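Local coordinates for Alpha/beta hydrolase family protein (PDB 3OOS) that is probably a hydrolase of the alpha/beta fold family, although its natural substrate is not established, at residues 24-29 with 48-53; 175-180 with 263-268. All coordinates share one frame; numbering follows the deposited sequence.

In the fold
Interaction 1 belongs to the central sheet of the alpha/beta hydrolase core, where two neighbouring parallel strands, 25-28 and 51-55, lie side by side. Interaction 2 lies outside the sheet: the turn just after helix 162-176, in the helical region that follows strand 116-122, meets helix 262-265 near the C-terminus. Their centres are 22 Å apart and their nearest atoms about 8 Å, so they do not touch. Each has a link to the presumed active site. V28 of interaction 1 lies near a probable nucleophile elbow (G97, S99, G101), while S176 of interaction 2 shares a backbone hydrogen bond with H260, which may be the catalytic histidine, as in relatives.

Interaction 1 of 2, residues 24-29 with 48-53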
loop_
_atom_site.group_PDB
_atom_site.type_symbol
_atom_site.label_atom_id
_atom_site.label_comp_id
_atom_site.label_asym_id
_atom_site.label_seq_id
_atom_site.Cartn_x
_atom_site.Cartn_y
_atom_site.Cartn_z
ATOM N N PRO A 24 14.439 -13.870 2.673
ATOM C CA PRO A 24 13.089 -14.440 2.676
ATOM C C PRO A 24 12.180 -13.690 1.702
ATOM O O PRO A 24 12.366 -12.486 1.505
ATOM C CB PRO A 24 12.616 -14.214 4.111
ATOM C CG PRO A 24 13.862 -14.091 4.914
ATOM C CD PRO A 24 14.861 -13.441 4.021
ATOM N N PRO A 25 11.214 -14.396 1.085
ATOM C CA PRO A 25 10.337 -13.748 0.113
ATOM C C PRO A 25 9.337 -12.798 0.761
ATOM O O PRO A 25 8.764 -13.103 1.812
ATOM C CB PRO A 25 9.622 -14.926 -0.563
ATOM C CG PRO A 25 9.664 -16.029 0.448
ATOM C CD PRO A 25 10.961 -15.847 1.184
ATOM N N LEU A 26 9.157 -11.644 0.127
ATOM C CA LEU A 26 8.208 -10.643 0.582
ATOM C C LEU A 26 7.460 -10.096 -0.624
ATOM O O LEU A 26 8.071 -9.557 -1.549
ATOM C CB LEU A 26 8.927 -9.508 1.315
ATOM C CG LEU A 26 8.046 -8.388 1.873
ATOM C CD1 LEU A 26 7.302 -8.868 3.111
ATOM C CD2 LEU A 26 8.890 -7.173 2.208
ATOM N N CYS A 27 6.142 -10.254 -0.609
ATOM C CA CYS A 27 5.277 -9.673 -1.625
ATOM C C CYS A 27 4.917 -8.243 -1.235
ATOM O O CYS A 27 4.538 -7.978 -0.092
ATOM C CB CYS A 27 4.008 -10.518 -1.783
ATOM S SG CYS A 27 2.839 -9.908 -3.007
ATOM N N VAL A 28 5.063 -7.322 -2.183
ATOM C CA VAL A 28 4.662 -5.930 -1.989
ATOM C C VAL A 28 3.778 -5.510 -3.151
ATOM O O VAL A 28 4.122 -5.730 -4.310
ATOM C CB VAL A 28 5.876 -4.964 -1.917
ATOM C CG1 VAL A 28 5.410 -3.498 -1.884
ATOM C CG2 VAL A 28 6.752 -5.281 -0.710
ATOM N N THR A 29 2.637 -4.913 -2.837
ATOM C CA THR A 29 1.804 -4.300 -3.866
ATOM C C THR A 29 0.937 -3.212 -3.245
ATOM O O THR A 29 1.031 -2.947 -2.046
ATOM C CB THR A 29 0.978 -5.356 -4.674
ATOM O OG1 THR A 29 0.497 -4.770 -5.890
ATOM C CG2 THR A 29 -0.190 -5.904 -3.865
ATOM N N ASP A 48 16.942 -4.706 1.173
ATOM C CA ASP A 48 18.156 -4.894 1.968
ATOM C C ASP A 48 18.140 -6.210 2.759
ATOM O O ASP A 48 19.197 -6.700 3.161
ATOM C CB ASP A 48 18.374 -3.712 2.929
ATOM C CG ASP A 48 18.832 -2.437 2.219
ATOM O OD1 ASP A 48 19.283 -2.502 1.054
ATOM O OD2 ASP A 48 18.755 -1.355 2.842
ATOM N N HIS A 49 16.950 -6.778 2.976
ATOM C CA HIS A 49 16.806 -7.962 3.841
ATOM C C HIS A 49 15.878 -9.052 3.304
ATOM O O HIS A 49 15.847 -10.166 3.838
ATOM C CB HIS A 49 16.351 -7.545 5.242
ATOM C CG HIS A 49 17.312 -6.637 5.940
ATOM N ND1 HIS A 49 18.520 -7.075 6.441
ATOM C CD2 HIS A 49 17.253 -5.311 6.205
ATOM C CE1 HIS A 49 19.157 -6.059 6.995
ATOM N NE2 HIS A 49 18.411 -4.977 6.866
ATOM N N TYR A 50 15.128 -8.726 2.256
ATOM C CA TYR A 50 14.160 -9.648 1.674
ATOM C C TYR A 50 14.335 -9.752 0.165
ATOM O O TYR A 50 14.876 -8.843 -0.470
ATOM C CB TYR A 50 12.733 -9.143 1.929
ATOM C CG TYR A 50 12.264 -9.180 3.366
ATOM C CD1 TYR A 50 11.631 -10.311 3.882
ATOM C CD2 TYR A 50 12.422 -8.072 4.201
ATOM C CE1 TYR A 50 11.187 -10.348 5.205
ATOM C CE2 TYR A 50 11.979 -8.098 5.523
ATOM C CZ TYR A 50 11.364 -9.236 6.016
ATOM O OH TYR A 50 10.923 -9.263 7.321
ATOM N N SER A 51 13.884 -10.873 -0.397
ATOM C CA SER A 51 13.644 -10.966 -1.831
ATOM C C SER A 51 12.266 -10.364 -2.052
ATOM O O SER A 51 11.258 -10.961 -1.665
ATOM C CB SER A 51 13.661 -12.420 -2.301
ATOM O OG SER A 51 14.939 -13.008 -2.124
ATOM N N VAL A 52 12.228 -9.174 -2.644
ATOM C CA VAL A 52 10.972 -8.433 -2.785
ATOM C C VAL A 52 10.324 -8.636 -4.148
ATOM O O VAL A 52 10.943 -8.383 -5.181
ATOM C CB VAL A 52 11.168 -6.923 -2.492
ATOM C CG1 VAL A 52 9.843 -6.167 -2.613
ATOM C CG2 VAL A 52 11.763 -6.732 -1.100
ATOM N N TYR A 53 9.078 -9.105 -4.119
ATOM C CA TYR A 53 8.254 -9.288 -5.308
ATOM C C TYR A 53 7.251 -8.146 -5.377
ATOM O O TYR A 53 6.236 -8.150 -4.673
ATOM C CB TYR A 53 7.534 -10.646 -5.254
ATOM C CG TYR A 53 8.483 -11.820 -5.340
ATOM C CD1 TYR A 53 9.168 -12.278 -4.208
ATOM C CD2 TYR A 53 8.711 -12.463 -6.552
ATOM C CE1 TYR A 53 10.052 -13.351 -4.288
ATOM C CE2 TYR A 53 9.594 -13.532 -6.643
ATOM C CZ TYR A 53 10.258 -13.973 -5.509
ATOM O OH TYR A 53 11.133 -15.030 -5.596
#
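The carbonyl oxygen L26 O has two donors on the neighbouring strand, one strong and one weak. It takes the Y53 N-H at 2.8 Å in a nearly straight bond (172° at the hydrogen), V52 CA adds a CA-H...O contact at 3.3 Å, and the ring of Y53 lies with its edge toward the oxygen. This is the parallel pairing of strands 25-28 and 51-55 in the 1-2-4-3-5 strand order of the alpha/beta hydrolase sheet. L26 N donates in turn to S51 O, and V28 N closes the run on Y53 O with an equally straight bond.

The side chains alternate between the two faces. P25, C27, S51 and Y53 share one, where P25 CB rests against Y53 CE1 at 4.1 Å. L26 and V52 occupy the other, and there V28 CG2 packs on V52 CG1 at 3.7 Å. L26 also meets Y50: its two torsions together (chi1 -179°, chi2 74°) lay CD2 over one face of the phenol ring, 4.0 Å above the plane and displaced toward the rim. The far end of that ring is held by T277 and K118, which both hydrogen-bond to Y50 OH, while S51 OG turns to the carbonyls of G21 and G23. At the start of the pairing the geometry is less regular: S51 N approaches P24 O from above its carbonyl plane, and the ring edge of Y50 brings CD1 to 3.3 Å from P24 O.

Interaction 2 of 2, residues 175-180 with 263-268; sequences MSFYSE and FVEEID
E265 reaches from the short helix 262-265 to the chain leaving helix 162-176, and its OE1 accepts the backbone N-H of Y178 at 2.8 Å. The contact joins the helical cap region of this alpha/beta hydrolase, inserted after strand 116-122, to the C-terminal part of the core. The bond is nearly straight (171° at the hydrogen), with the donor on the syn side of OE1 but 32° out of the carboxylate plane. A bridging water gives OE1 a second donor at 2.7 Å and itself accepts the N-H of S179, so one oxygen holds two successive backbone amides, Y178 directly and S179 through the water. Y178 CB lies 3.4 Å from OE1.

The other oxygen, OE2, is held from its own side of the contact by the backbone N-H groups of N259 and N261. With both ends of the carboxylate engaged, its rotation should be well fixed, and the four donors, water included, would help to stabilise a buried negative charge. The side chain runs extended beyond CG, which carries the carboxylate across to the cap while its methylene stays beside a ring.

That ring is F177. Its CD1 meets E265 CG at 3.6 Å, the two side chains cross at a slant, and the ring and carboxylate planes are 45° apart. Further along, V264 supplies the apolar end of the contact, and L183 and A186 of helix 180-186 also touch F177. Only one branch of V264 makes the touch here: CG2, set between its backbone N and carbonyl carbon, sits 3.8 Å from F177 CZ and is equally near CE1 of the same ring.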
loop_
_atom_site.group_PDB
_atom_site.type_symbol
_atom_site.label_atom_id
_atom_site.label_comp_id
_atom_site.label_asym_id
_atom_site.label_seq_id
_atom_site.Cartn_x
_atom_site.Cartn_y
_atom_site.Cartn_z
HETATM N N MSE A 175 1.291 18.232 1.204
HETATM C CA MSE A 175 0.392 17.911 2.302
HETATM C C MSE A 175 0.770 16.578 2.951
HETATM O O MSE A 175 0.469 16.343 4.127
HETATM C CB MSE A 175 -1.039 17.847 1.777
HETATM C CG MSE A 175 -2.060 17.438 2.804
HETATM SE SE MSE A 175 -3.668 16.843 1.924
HETATM C CE MSE A 175 -2.982 15.277 0.959
ATOM N N SER A 176 1.437 15.726 2.177
ATOM C CA SER A 176 1.739 14.343 2.560
ATOM C C SER A 176 3.120 14.149 3.177
ATOM O O SER A 176 3.475 13.031 3.569
ATOM C CB SER A 176 1.620 13.440 1.329
ATOM O OG SER A 176 0.338 13.552 0.755
ATOM N N PHE A 177 3.893 15.231 3.248
ATOM C CA PHE A 177 5.251 15.214 3.795
ATOM C C PHE A 177 5.392 16.204 4.938
ATOM O O PHE A 177 4.995 17.364 4.818
ATOM C CB PHE A 177 6.273 15.578 2.710
ATOM C CG PHE A 177 6.720 14.412 1.878
ATOM C CD1 PHE A 177 7.956 13.818 2.109
ATOM C CD2 PHE A 177 5.912 13.912 0.858
ATOM C CE1 PHE A 177 8.384 12.737 1.339
ATOM C CE2 PHE A 177 6.328 12.830 0.085
ATOM C CZ PHE A 177 7.565 12.241 0.325
ATOM N N TYR A 178 5.984 15.742 6.034
ATOM C CA TYR A 178 6.255 16.586 7.191
ATOM C C TYR A 178 7.257 17.688 6.842
ATOM O O TYR A 178 7.079 18.844 7.234
ATOM C CB TYR A 178 6.766 15.715 8.348
ATOM C CG TYR A 178 7.362 16.469 9.512
ATOM C CD1 TYR A 178 6.556 16.959 10.533
ATOM C CD2 TYR A 178 8.738 16.677 9.596
ATOM C CE1 TYR A 178 7.108 17.651 11.612
ATOM C CE2 TYR A 178 9.297 17.363 10.660
ATOM C CZ TYR A 178 8.479 17.848 11.662
ATOM O OH TYR A 178 9.042 18.529 12.714
ATOM N N SER A 179 8.291 17.318 6.090
ATOM C CA SER A 179 9.387 18.222 5.747
ATOM C C SER A 179 9.491 18.436 4.241
ATOM O O SER A 179 9.558 17.477 3.469
ATOM C CB SER A 179 10.710 17.675 6.297
ATOM O OG SER A 179 11.829 18.296 5.683
ATOM N N GLU A 180 9.508 19.701 3.828
ATOM C CA GLU A 180 9.670 20.038 2.414
ATOM C C GLU A 180 11.010 19.549 1.876
ATOM O O GLU A 180 11.092 19.106 0.731
ATOM C CB GLU A 180 9.501 21.544 2.184
ATOM C CG GLU A 180 8.101 22.042 2.535
ATOM C CD GLU A 180 7.761 23.406 1.951
ATOM O OE1 GLU A 180 8.632 24.047 1.324
ATOM O OE2 GLU A 180 6.606 23.839 2.127
ATOM N N PHE A 263 8.888 5.789 5.027
ATOM C CA PHE A 263 9.959 5.090 4.300
ATOM C C PHE A 263 10.924 6.024 3.558
ATOM O O PHE A 263 12.056 5.633 3.264
ATOM C CB PHE A 263 9.359 4.051 3.341
ATOM C CG PHE A 263 8.120 4.527 2.642
ATOM C CD1 PHE A 263 8.210 5.237 1.446
ATOM C CD2 PHE A 263 6.862 4.288 3.195
ATOM C CE1 PHE A 263 7.061 5.695 0.804
ATOM C CE2 PHE A 263 5.711 4.740 2.564
ATOM C CZ PHE A 263 5.809 5.448 1.365
ATOM N N VAL A 264 10.478 7.249 3.256
ATOM C CA VAL A 264 11.379 8.286 2.726
ATOM C C VAL A 264 11.541 9.515 3.636
ATOM O O VAL A 264 12.486 10.293 3.467
ATOM C CB VAL A 264 10.999 8.744 1.288
ATOM C CG1 VAL A 264 11.327 7.659 0.281
ATOM C CG2 VAL A 264 9.530 9.160 1.197
ATOM N N GLU A 265 10.642 9.683 4.600
ATOM C CA GLU A 265 10.722 10.826 5.517
ATOM C C GLU A 265 11.698 10.577 6.664
ATOM O O GLU A 265 12.301 11.515 7.191
ATOM C CB GLU A 265 9.343 11.186 6.068
ATOM C CG GLU A 265 8.358 11.648 5.008
ATOM C CD GLU A 265 7.041 12.066 5.604
ATOM O OE1 GLU A 265 6.966 13.176 6.164
ATOM O OE2 GLU A 265 6.081 11.276 5.531
ATOM N N GLU A 266 11.832 9.311 7.052
ATOM C CA GLU A 266 12.741 8.900 8.124
ATOM C C GLU A 266 13.448 7.626 7.691
ATOM O O GLU A 266 13.186 6.542 8.218
ATOM C CB GLU A 266 11.976 8.667 9.430
ATOM C CG GLU A 266 11.368 9.925 10.032
ATOM C CD GLU A 266 10.658 9.656 11.337
ATOM O OE1 GLU A 266 11.328 9.253 12.311
ATOM O OE2 GLU A 266 9.427 9.857 11.392
ATOM N N ILE A 267 14.349 7.771 6.724
ATOM C CA ILE A 267 14.980 6.630 6.056
ATOM C C ILE A 267 15.747 5.714 7.017
ATOM O O ILE A 267 15.579 4.491 6.971
ATOM C CB ILE A 267 15.869 7.094 4.865
ATOM C CG1 ILE A 267 14.987 7.643 3.734
ATOM C CG2 ILE A 267 16.741 5.948 4.350
ATOM C CD1 ILE A 267 15.741 8.389 2.640
ATOM N N ASP A 268 16.564 6.302 7.892
ATOM C CA ASP A 268 17.347 5.523 8.857
ATOM C C ASP A 268 16.461 4.719 9.800
ATOM O O ASP A 268 16.699 3.529 10.014
ATOM C CB ASP A 268 18.289 6.421 9.668
ATOM C CG ASP A 268 19.462 6.944 8.849
ATOM O OD1 ASP A 268 19.753 6.386 7.766
ATOM O OD2 ASP A 268 20.109 7.913 9.307
HETATM O O HOH W 1 9.226 14.662 6.016
#